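Long-range contacts in galactose-binding like protein (Bacteroides thetaiotaomicron, PDB 7M1A), which binds calcium and, as a SusE-like protein with a galactose-binding-like domain, probably takes part in recognising or degrading glycans: residues F58-G63 with I154-L159; S69-W74 with T171-W176; Y91-C96 with L113-V118. All coordinates share one frame; numbering follows the deposited sequence.

Contact 1 of 3, residues F58-G63 with I154-L159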
loop_
_atom_site.group_PDB
_atom_site.type_symbol
_atom_site.label_atom_id
_atom_site.label_comp_id
_atom_site.label_asym_id
_atom_site.label_seq_id
_atom_site.Cartn_x
_atom_site.Cartn_y
_atom_site.Cartn_z
ATOM N N PHE A 58 7.792 -4.424 7.915
ATOM C CA PHE A 58 7.067 -3.669 6.886
ATOM C C PHE A 58 7.696 -2.269 6.833
ATOM O O PHE A 58 8.503 -1.870 7.689
ATOM C CB PHE A 58 5.553 -3.659 7.181
ATOM C CG PHE A 58 5.160 -2.944 8.432
ATOM C CD1 PHE A 58 4.998 -1.567 8.493
ATOM C CD2 PHE A 58 5.056 -3.674 9.630
ATOM C CE1 PHE A 58 4.688 -0.902 9.673
ATOM C CE2 PHE A 58 4.760 -3.019 10.828
ATOM C CZ PHE A 58 4.621 -1.630 10.881
ATOM N N THR A 59 7.372 -1.564 5.727
ATOM C CA THR A 59 8.137 -0.404 5.307
ATOM C C THR A 59 7.157 0.718 4.937
ATOM O O THR A 59 6.137 0.485 4.268
ATOM C CB THR A 59 8.944 -0.778 4.070
ATOM O OG1 THR A 59 9.743 -1.953 4.299
ATOM C CG2 THR A 59 9.874 0.331 3.631
ATOM N N PHE A 60 7.543 1.982 5.195
ATOM C CA PHE A 60 6.727 3.126 4.778
ATOM C C PHE A 60 7.591 4.369 4.632
ATOM O O PHE A 60 8.759 4.359 4.970
ATOM C CB PHE A 60 5.518 3.355 5.690
ATOM C CG PHE A 60 5.825 3.604 7.131
ATOM C CD1 PHE A 60 6.078 2.540 7.992
ATOM C CD2 PHE A 60 5.867 4.896 7.682
ATOM C CE1 PHE A 60 6.254 2.739 9.381
ATOM C CE2 PHE A 60 6.103 5.099 9.069
ATOM C CZ PHE A 60 6.278 4.032 9.898
ATOM N N ASP A 61 7.015 5.414 4.055
ATOM C CA ASP A 61 7.668 6.658 3.680
ATOM C C ASP A 61 6.989 7.724 4.519
ATOM O O ASP A 61 5.741 7.872 4.482
ATOM C CB ASP A 61 7.418 6.830 2.189
ATOM C CG ASP A 61 8.005 8.029 1.503
ATOM O OD1 ASP A 61 8.494 8.962 2.158
ATOM O OD2 ASP A 61 8.042 7.980 0.240
ATOM N N LEU A 62 7.772 8.563 5.207
ATOM C CA LEU A 62 7.243 9.691 5.987
ATOM C C LEU A 62 6.841 10.857 5.081
ATOM O O LEU A 62 6.128 11.760 5.548
ATOM C CB LEU A 62 8.269 10.211 7.036
ATOM C CG LEU A 62 8.751 9.168 8.068
ATOM C CD1 LEU A 62 9.953 9.680 8.830
ATOM C CD2 LEU A 62 7.604 8.814 9.028
ATOM N N GLY A 63 7.296 10.856 3.811
ATOM C CA GLY A 63 6.904 11.948 2.931
ATOM C C GLY A 63 7.736 13.211 3.131
ATOM O O GLY A 63 7.531 14.178 2.415
ATOM N N ILE A 154 10.993 4.438 6.747
ATOM C CA ILE A 154 10.981 3.735 8.032
ATOM C C ILE A 154 10.684 2.266 7.818
ATOM O O ILE A 154 9.902 1.894 6.941
ATOM C CB ILE A 154 9.902 4.324 8.952
ATOM C CG1 ILE A 154 10.217 5.798 9.283
ATOM C CG2 ILE A 154 9.773 3.537 10.270
ATOM C CD1 ILE A 154 11.409 6.049 10.152
ATOM N N ARG A 155 11.297 1.404 8.634
ATOM C CA ARG A 155 10.883 0.016 8.753
ATOM C C ARG A 155 10.561 -0.281 10.221
ATOM O O ARG A 155 11.263 0.189 11.152
ATOM C CB ARG A 155 11.900 -0.990 8.226
ATOM C CG ARG A 155 11.862 -1.054 6.727
ATOM C CD ARG A 155 13.046 -1.900 6.250
ATOM N NE ARG A 155 12.419 -2.792 5.230
ATOM C CZ ARG A 155 13.088 -3.784 4.673
ATOM N NH1 ARG A 155 14.382 -3.988 4.958
ATOM N NH2 ARG A 155 12.497 -4.646 3.852
ATOM N N ILE A 156 9.544 -1.123 10.416
ATOM C CA ILE A 156 9.308 -1.699 11.749
ATOM C C ILE A 156 9.503 -3.210 11.651
ATOM O O ILE A 156 9.059 -3.860 10.706
ATOM C CB ILE A 156 7.937 -1.291 12.284
ATOM C CG1 ILE A 156 8.013 0.224 12.648
ATOM C CG2 ILE A 156 7.520 -2.117 13.508
ATOM C CD1 ILE A 156 6.705 0.842 13.086
ATOM N N LYS A 157 10.338 -3.747 12.579
ATOM C CA LYS A 157 10.607 -5.183 12.681
ATOM C C LYS A 157 10.048 -5.708 14.018
ATOM O O LYS A 157 10.413 -5.196 15.070
ATOM C CB LYS A 157 12.118 -5.388 12.561
ATOM C CG LYS A 157 12.599 -6.843 12.655
ATOM C CD LYS A 157 14.184 -6.945 12.769
ATOM C CE LYS A 157 14.601 -8.379 12.540
ATOM N NZ LYS A 157 16.073 -8.581 12.570
ATOM N N CYS A 158 9.190 -6.750 13.959
ATOM C CA CYS A 158 8.618 -7.330 15.173
ATOM C C CYS A 158 9.441 -8.554 15.573
ATOM O O CYS A 158 9.309 -9.628 14.951
ATOM C CB CYS A 158 7.148 -7.692 14.949
ATOM S SG CYS A 158 6.470 -8.111 16.578
ATOM N N LEU A 159 10.318 -8.389 16.593
ATOM C CA LEU A 159 11.125 -9.517 17.050
ATOM C C LEU A 159 10.294 -10.536 17.828
ATOM O O LEU A 159 10.557 -11.734 17.754
ATOM C CB LEU A 159 12.240 -9.046 17.961
ATOM C CG LEU A 159 13.183 -8.001 17.394
ATOM C CD1 LEU A 159 14.135 -7.474 18.488
ATOM C CD2 LEU A 159 14.005 -8.574 16.246
#
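Phe58, Thr59 and Phe60 pair with Ile156, Arg155 and Ile154 as antiparallel strands in one sheet of a galactose-binding-like beta-sandwich. Two hydrogen-bonded pairs, Phe58 with Ile156 and Phe60 with Ile154, lie on either side of the non-hydrogen-bonded pair Thr59 with Arg155. Each hydrogen-bonded pair closes two backbone N-H...O hydrogen bonds, the straightest running from Ile154 N to Phe60 O at 2.9 Å.

Apolar contacts cover the face that carries the two phenylalanines. Both rings start between the backbone N and the carbonyl carbon (chi1 65° for Phe58, 59° for Phe60), a torsion that swings each across to its isoleucine neighbour. Ile154 CB sits over one face of the Phe60 ring, 3.9 Å from its centroid, in a CH-pi contact, while CG1 of the same isoleucine meets Leu62 CG. Phe58 brings CZ to within 3.6 Å of Ile156 CB.

The polar side chains Thr59 and Arg155 lie on the other face. There Asp16 receives bonds from both, tying the two side chains together a second time. Directly between them, Arg155 NE points in its guanidinium plane at Thr59 OG1, 3.0 Å away and nearly straight at 168°.

Contact 2 of 3, residues S69-W74 with T171-W176. With CA (calcium ion), chain F.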
loop_
_atom_site.group_PDB
_atom_site.type_symbol
_atom_site.label_atom_id
_atom_site.label_comp_id
_atom_site.label_asym_id
_atom_site.label_seq_id
_atom_site.Cartn_x
_atom_site.Cartn_y
_atom_site.Cartn_z
ATOM N N SER A 69 12.609 13.266 16.609
ATOM C CA SER A 69 12.733 13.551 18.043
ATOM C C SER A 69 12.019 12.512 18.920
ATOM O O SER A 69 12.575 12.086 19.946
ATOM C CB SER A 69 12.237 14.905 18.323
ATOM O OG SER A 69 10.860 15.027 17.975
ATOM N N ARG A 70 10.813 12.043 18.499
ATOM C CA ARG A 70 10.086 11.103 19.329
ATOM C C ARG A 70 9.265 10.165 18.456
ATOM O O ARG A 70 8.931 10.477 17.274
ATOM C CB ARG A 70 9.154 11.885 20.301
ATOM C CG ARG A 70 9.871 12.835 21.264
ATOM C CD ARG A 70 8.982 13.262 22.439
ATOM N NE ARG A 70 8.833 12.294 23.521
ATOM C CZ ARG A 70 7.810 11.462 23.657
ATOM N NH1 ARG A 70 6.683 11.684 22.953
ATOM N NH2 ARG A 70 7.739 10.539 24.585
ATOM N N PHE A 71 8.937 9.000 19.070
ATOM C CA PHE A 71 8.147 7.951 18.446
ATOM C C PHE A 71 7.157 7.407 19.460
ATOM O O PHE A 71 7.522 7.270 20.651
ATOM C CB PHE A 71 9.073 6.865 17.871
ATOM C CG PHE A 71 8.350 5.640 17.396
ATOM C CD1 PHE A 71 7.699 5.614 16.168
ATOM C CD2 PHE A 71 8.210 4.557 18.277
ATOM C CE1 PHE A 71 7.071 4.437 15.782
ATOM C CE2 PHE A 71 7.607 3.401 17.855
ATOM C CZ PHE A 71 7.034 3.342 16.627
ATOM N N ALA A 72 5.950 7.112 19.025
ATOM C CA ALA A 72 4.981 6.440 19.894
ATOM C C ALA A 72 4.234 5.386 19.105
ATOM O O ALA A 72 4.015 5.553 17.899
ATOM C CB ALA A 72 4.038 7.442 20.589
ATOM N N LEU A 73 3.707 4.360 19.764
ATOM C CA LEU A 73 2.980 3.290 19.133
ATOM C C LEU A 73 1.921 2.809 20.115
ATOM O O LEU A 73 2.250 2.577 21.292
ATOM C CB LEU A 73 3.891 2.160 18.673
ATOM C CG LEU A 73 3.233 0.964 17.929
ATOM C CD1 LEU A 73 4.202 0.409 16.861
ATOM C CD2 LEU A 73 2.771 -0.148 18.903
ATOM N N TRP A 74 0.707 2.550 19.607
ATOM C CA TRP A 74 -0.412 2.067 20.428
ATOM C C TRP A 74 -0.860 0.700 19.905
ATOM O O TRP A 74 -1.182 0.562 18.734
ATOM C CB TRP A 74 -1.643 3.035 20.363
ATOM C CG TRP A 74 -1.341 4.320 21.065
ATOM C CD1 TRP A 74 -1.731 4.631 22.333
ATOM C CD2 TRP A 74 -0.574 5.474 20.587
ATOM N NE1 TRP A 74 -1.302 5.901 22.660
ATOM C CE2 TRP A 74 -0.617 6.463 21.592
ATOM C CE3 TRP A 74 -0.010 5.870 19.380
ATOM C CZ2 TRP A 74 -0.048 7.726 21.489
ATOM C CZ3 TRP A 74 0.569 7.120 19.223
ATOM C CH2 TRP A 74 0.578 8.039 20.295
ATOM N N THR A 171 -2.712 -0.297 16.330
ATOM C CA THR A 171 -3.702 0.629 15.801
ATOM C C THR A 171 -3.102 1.949 15.287
ATOM O O THR A 171 -3.752 2.557 14.374
ATOM C CB THR A 171 -4.834 0.917 16.798
ATOM O OG1 THR A 171 -5.785 1.799 16.187
ATOM C CG2 THR A 171 -4.368 1.598 18.082
ATOM N N GLU A 172 -2.001 2.484 15.842
ATOM C CA GLU A 172 -1.548 3.818 15.446
ATOM C C GLU A 172 -0.088 3.960 15.842
ATOM O O GLU A 172 0.332 3.400 16.879
ATOM C CB GLU A 172 -2.363 4.937 16.149
ATOM C CG GLU A 172 -2.141 6.350 15.614
ATOM C CD GLU A 172 -2.621 6.591 14.177
ATOM O OE1 GLU A 172 -3.338 5.745 13.612
ATOM O OE2 GLU A 172 -2.346 7.679 13.667
ATOM N N LEU A 173 0.663 4.744 15.058
ATOM C CA LEU A 173 1.972 5.211 15.491
ATOM C C LEU A 173 2.039 6.701 15.236
ATOM O O LEU A 173 1.216 7.243 14.475
ATOM C CB LEU A 173 3.120 4.398 14.857
ATOM C CG LEU A 173 3.057 4.130 13.359
ATOM C CD1 LEU A 173 3.257 5.437 12.607
ATOM C CD2 LEU A 173 4.123 3.095 13.007
ATOM N N THR A 174 3.006 7.385 15.885
ATOM C CA THR A 174 3.190 8.807 15.658
ATOM C C THR A 174 4.693 9.073 15.681
ATOM O O THR A 174 5.406 8.531 16.532
ATOM C CB THR A 174 2.505 9.639 16.757
ATOM O OG1 THR A 174 1.102 9.281 16.717
ATOM C CG2 THR A 174 2.615 11.131 16.522
ATOM N N PHE A 175 5.145 9.960 14.777
ATOM C CA PHE A 175 6.505 10.484 14.823
ATOM C C PHE A 175 6.450 12.000 15.077
ATOM O O PHE A 175 5.564 12.705 14.592
ATOM C CB PHE A 175 7.286 10.321 13.522
ATOM C CG PHE A 175 7.635 8.892 13.225
ATOM C CD1 PHE A 175 6.721 7.968 12.666
ATOM C CD2 PHE A 175 8.877 8.424 13.589
ATOM C CE1 PHE A 175 7.085 6.637 12.465
ATOM C CE2 PHE A 175 9.225 7.084 13.383
ATOM C CZ PHE A 175 8.344 6.165 12.807
ATOM N N TRP A 176 7.438 12.490 15.830
ATOM C CA TRP A 176 7.679 13.909 15.999
ATOM C C TRP A 176 9.102 14.206 15.503
ATOM O O TRP A 176 9.944 13.335 15.636
ATOM C CB TRP A 176 7.457 14.363 17.473
ATOM C CG TRP A 176 6.082 14.244 18.036
ATOM C CD1 TRP A 176 5.144 15.243 18.149
ATOM C CD2 TRP A 176 5.452 13.023 18.505
ATOM N NE1 TRP A 176 4.027 14.735 18.694
ATOM C CE2 TRP A 176 4.160 13.404 18.962
ATOM C CE3 TRP A 176 5.841 11.677 18.682
ATOM C CZ2 TRP A 176 3.310 12.522 19.609
ATOM C CZ3 TRP A 176 4.991 10.790 19.333
ATOM C CH2 TRP A 176 3.720 11.205 19.792
HETATM CA CA CA F . -5.102 4.259 13.620
HETATM O O HOH W 1 -7.237 3.283 13.717
#
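Arg70 to Trp74 and Glu172 to Trp176 run antiparallel with short axes 172° apart. A classic beta bulge marks each end of this ladder in the second sheet of the beta-sandwich. In one, Ser69 N and Arg70 N both donate to Trp176 O from the same face of its carbonyl plane, Ser69 N at 2.8 Å and Arg70 N at 3.3 Å. In the other, Thr171 N donates to Trp74 O while Trp74 N donates to Glu172 O.

The inward face carries Phe71 and Phe175 together with Leu73 and Leu173. Phe71 CD1 lies over one face of the Phe175 ring, 3.5 Å from Phe175 CZ, with the ring planes at 56°. Phe175 also packs on Phe60, Leu62 and Ile154 of the other sheet, so an alanine here would probably open a gap between the sheets and leave Phe71 CD1 without the ring face beneath it.

On the other face, Ala72 CB meets the Trp176 edge 3.7 Å from Trp176 CZ3. Thr174 CG2 covers one face of that indole; over the opposite one lies Arg70 NH1, a long and at most weak cation-pi contact, while Arg70 hydrogen-bonds Gln141.

The Thr171 bulge also serves the calcium site, which Tyr28 O, Asn31 OD1, Arg33 O and a water complete. Lys5 and Gly32 N hold Glu172 OE2; Glu172 OE1 and Thr171 O each bind the calcium ion at 2.3 Å.

Contact 3 of 3, residues Y91-C96 with L113-V118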
loop_
_atom_site.group_PDB
_atom_site.type_symbol
_atom_site.label_atom_id
_atom_site.label_comp_id
_atom_site.label_asym_id
_atom_site.label_seq_id
_atom_site.Cartn_x
_atom_site.Cartn_y
_atom_site.Cartn_z
ATOM N N TYR A 91 10.439 -4.956 19.563
ATOM C CA TYR A 91 10.386 -4.560 18.157
ATOM C C TYR A 91 11.384 -3.443 17.934
ATOM O O TYR A 91 11.946 -2.922 18.889
ATOM C CB TYR A 91 8.950 -4.135 17.743
ATOM C CG TYR A 91 8.312 -3.000 18.519
ATOM C CD1 TYR A 91 7.762 -3.188 19.795
ATOM C CD2 TYR A 91 8.233 -1.737 17.939
ATOM C CE1 TYR A 91 7.127 -2.130 20.441
ATOM C CE2 TYR A 91 7.590 -0.687 18.594
ATOM C CZ TYR A 91 7.030 -0.882 19.848
ATOM O OH TYR A 91 6.395 0.152 20.491
ATOM N N GLU A 92 11.650 -3.173 16.651
ATOM C CA GLU A 92 12.675 -2.198 16.340
ATOM C C GLU A 92 12.158 -1.206 15.299
ATOM O O GLU A 92 11.341 -1.577 14.440
ATOM C CB GLU A 92 13.931 -2.848 15.744
ATOM C CG GLU A 92 14.635 -3.766 16.733
ATOM C CD GLU A 92 15.686 -4.660 16.115
ATOM O OE1 GLU A 92 15.804 -4.729 14.881
ATOM O OE2 GLU A 92 16.454 -5.167 16.895
ATOM N N VAL A 93 12.638 0.047 15.351
ATOM C CA VAL A 93 12.343 1.041 14.320
ATOM C C VAL A 93 13.625 1.348 13.590
ATOM O O VAL A 93 14.622 1.685 14.257
ATOM C CB VAL A 93 11.706 2.338 14.918
ATOM C CG1 VAL A 93 11.267 3.285 13.812
ATOM C CG2 VAL A 93 10.571 1.966 15.849
ATOM N N TRP A 94 13.608 1.291 12.254
ATOM C CA TRP A 94 14.800 1.494 11.419
ATOM C C TRP A 94 14.459 2.600 10.415
ATOM O O TRP A 94 13.282 2.864 10.084
ATOM C CB TRP A 94 15.221 0.235 10.619
ATOM C CG TRP A 94 15.678 -0.911 11.438
ATOM C CD1 TRP A 94 14.972 -1.597 12.417
ATOM C CD2 TRP A 94 16.987 -1.498 11.407
ATOM N NE1 TRP A 94 15.744 -2.706 12.867
ATOM C CE2 TRP A 94 16.995 -2.608 12.289
ATOM C CE3 TRP A 94 18.157 -1.122 10.730
ATOM C CZ2 TRP A 94 18.174 -3.369 12.457
ATOM C CZ3 TRP A 94 19.303 -1.922 10.839
ATOM C CH2 TRP A 94 19.285 -3.035 11.693
ATOM N N GLY A 95 15.485 3.309 9.905
ATOM C CA GLY A 95 15.240 4.367 8.954
ATOM C C GLY A 95 16.364 4.513 7.940
ATOM O O GLY A 95 17.458 3.886 8.064
ATOM N N CYS A 96 16.037 5.171 6.809
ATOM C CA CYS A 96 17.080 5.603 5.879
ATOM C C CYS A 96 16.638 6.894 5.211
ATOM O O CYS A 96 15.512 7.322 5.335
ATOM C CB CYS A 96 17.470 4.522 4.863
ATOM S SG CYS A 96 16.116 4.014 3.758
ATOM N N LEU A 113 15.683 2.755 16.950
ATOM C CA LEU A 113 15.144 2.487 18.281
ATOM C C LEU A 113 15.004 0.983 18.512
ATOM O O LEU A 113 14.508 0.269 17.637
ATOM C CB LEU A 113 13.693 3.022 18.452
ATOM C CG LEU A 113 13.568 4.564 18.397
ATOM C CD1 LEU A 113 12.119 4.982 18.194
ATOM C CD2 LEU A 113 14.207 5.260 19.597
ATOM N N ASP A 114 15.382 0.584 19.748
ATOM C CA ASP A 114 15.057 -0.749 20.267
ATOM C C ASP A 114 13.878 -0.548 21.217
ATOM O O ASP A 114 14.000 0.206 22.195
ATOM C CB ASP A 114 16.163 -1.266 21.186
ATOM C CG ASP A 114 17.432 -1.562 20.441
ATOM O OD1 ASP A 114 17.365 -2.416 19.583
ATOM O OD2 ASP A 114 18.445 -0.837 20.638
HETATM N N MSE A 115 12.714 -1.114 20.907
HETATM C CA MSE A 115 11.504 -0.905 21.704
HETATM C C MSE A 115 11.170 -2.172 22.464
HETATM O O MSE A 115 11.223 -3.288 21.946
HETATM C CB MSE A 115 10.289 -0.518 20.819
HETATM C CG MSE A 115 10.562 0.694 19.972
HETATM SE SE MSE A 115 10.751 2.366 21.024
HETATM C CE MSE A 115 8.907 2.456 21.689
ATOM N N GLU A 116 10.714 -1.957 23.701
ATOM C CA GLU A 116 10.082 -3.014 24.461
ATOM C C GLU A 116 8.778 -2.486 25.061
ATOM O O GLU A 116 8.773 -1.463 25.729
ATOM C CB GLU A 116 10.981 -3.569 25.580
ATOM C CG GLU A 116 10.224 -4.645 26.396
ATOM C CD GLU A 116 10.984 -5.309 27.513
ATOM O OE1 GLU A 116 12.157 -4.963 27.676
ATOM O OE2 GLU A 116 10.392 -6.190 28.190
ATOM N N ASN A 117 7.675 -3.178 24.795
ATOM C CA ASN A 117 6.409 -2.859 25.451
ATOM C C ASN A 117 6.432 -3.588 26.806
ATOM O O ASN A 117 6.376 -4.843 26.863
ATOM C CB ASN A 117 5.252 -3.410 24.615
ATOM C CG ASN A 117 3.907 -3.225 25.284
ATOM O OD1 ASN A 117 3.155 -4.170 25.433
ATOM N ND2 ASN A 117 3.609 -1.998 25.685
ATOM N N VAL A 118 6.598 -2.851 27.911
ATOM C CA VAL A 118 6.680 -3.414 29.271
ATOM C C VAL A 118 5.308 -3.349 29.901
ATOM O O VAL A 118 4.600 -2.318 29.825
ATOM C CB VAL A 118 7.700 -2.626 30.103
ATOM C CG1 VAL A 118 7.681 -3.102 31.551
ATOM C CG2 VAL A 118 9.101 -2.670 29.525
HETATM O O HOH W 2 16.091 -4.700 19.669
#
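Glu92 and Asp114 face each other across the strands, and their carboxylates share a water: it donates to Glu92 OE2 at 2.8 Å and to Asp114 OD1 at 2.6 Å. The two acids lie side by side, their carboxylate oxygens 4.0 Å apart at Glu92 OE2 and Asp114 OD1, and the water, with a salt bridge from Lys111 to Asp114, probably eases the repulsion. Trp94 NE1 donates a hydrogen bond to the other oxygen, Glu92 OE1, meeting it from above the carboxylate plane.

Four backbone hydrogen bonds join the antiparallel strands on either side of this acidic pair. Tyr91 and Met115 exchange two, the shorter from Met115 N to Tyr91 O at 2.8 Å; Val93 and Leu113 exchange the others.

Packing occupies the face opposite the acids. Met115, present as selenomethionine, sets CB over the centre of the Tyr91 ring, 3.4 Å from its centroid, in a CH-pi contact. Tyr91 CG lies between the backbone N and the carbonyl carbon (chi1 58°), which carries the ring across to that partner, and Asp140 binds its hydroxyl. Val93 and Leu113 lie alongside each other, CB to CB at 4.1 Å.

This apolar face meets Phe71 and Leu73 of strand 70-74 and Ala142 of strand 140-143, while strand 151-158 flanks strand 88-96 within its own sheet.

All three contacts are antiparallel strand pairs in one beta-sandwich. Contact 1 is wholly buried, while contact 2 is partly open at Ser69, Arg70 and Trp176 and contact 3 at Asp114. Contacts 1 and 3 belong to the same sheet, where strands 151-158 and 88-96 are neighbours and the backbone probably links Arg155 to Trp94 and Lys157 to Glu92. Contact 2 builds the facing sheet. Its inward side chains bridge to both: Leu173 CD2 packs 3.4 Å from Ile156 CD1, and Phe71 CB 3.6 Å from Leu113 CD1. The outer faces differ most. An arginine and a threonine share an aspartate in contact 1, two tryptophans and a metal ligand line contact 2, and two carboxylates share one water in contact 3.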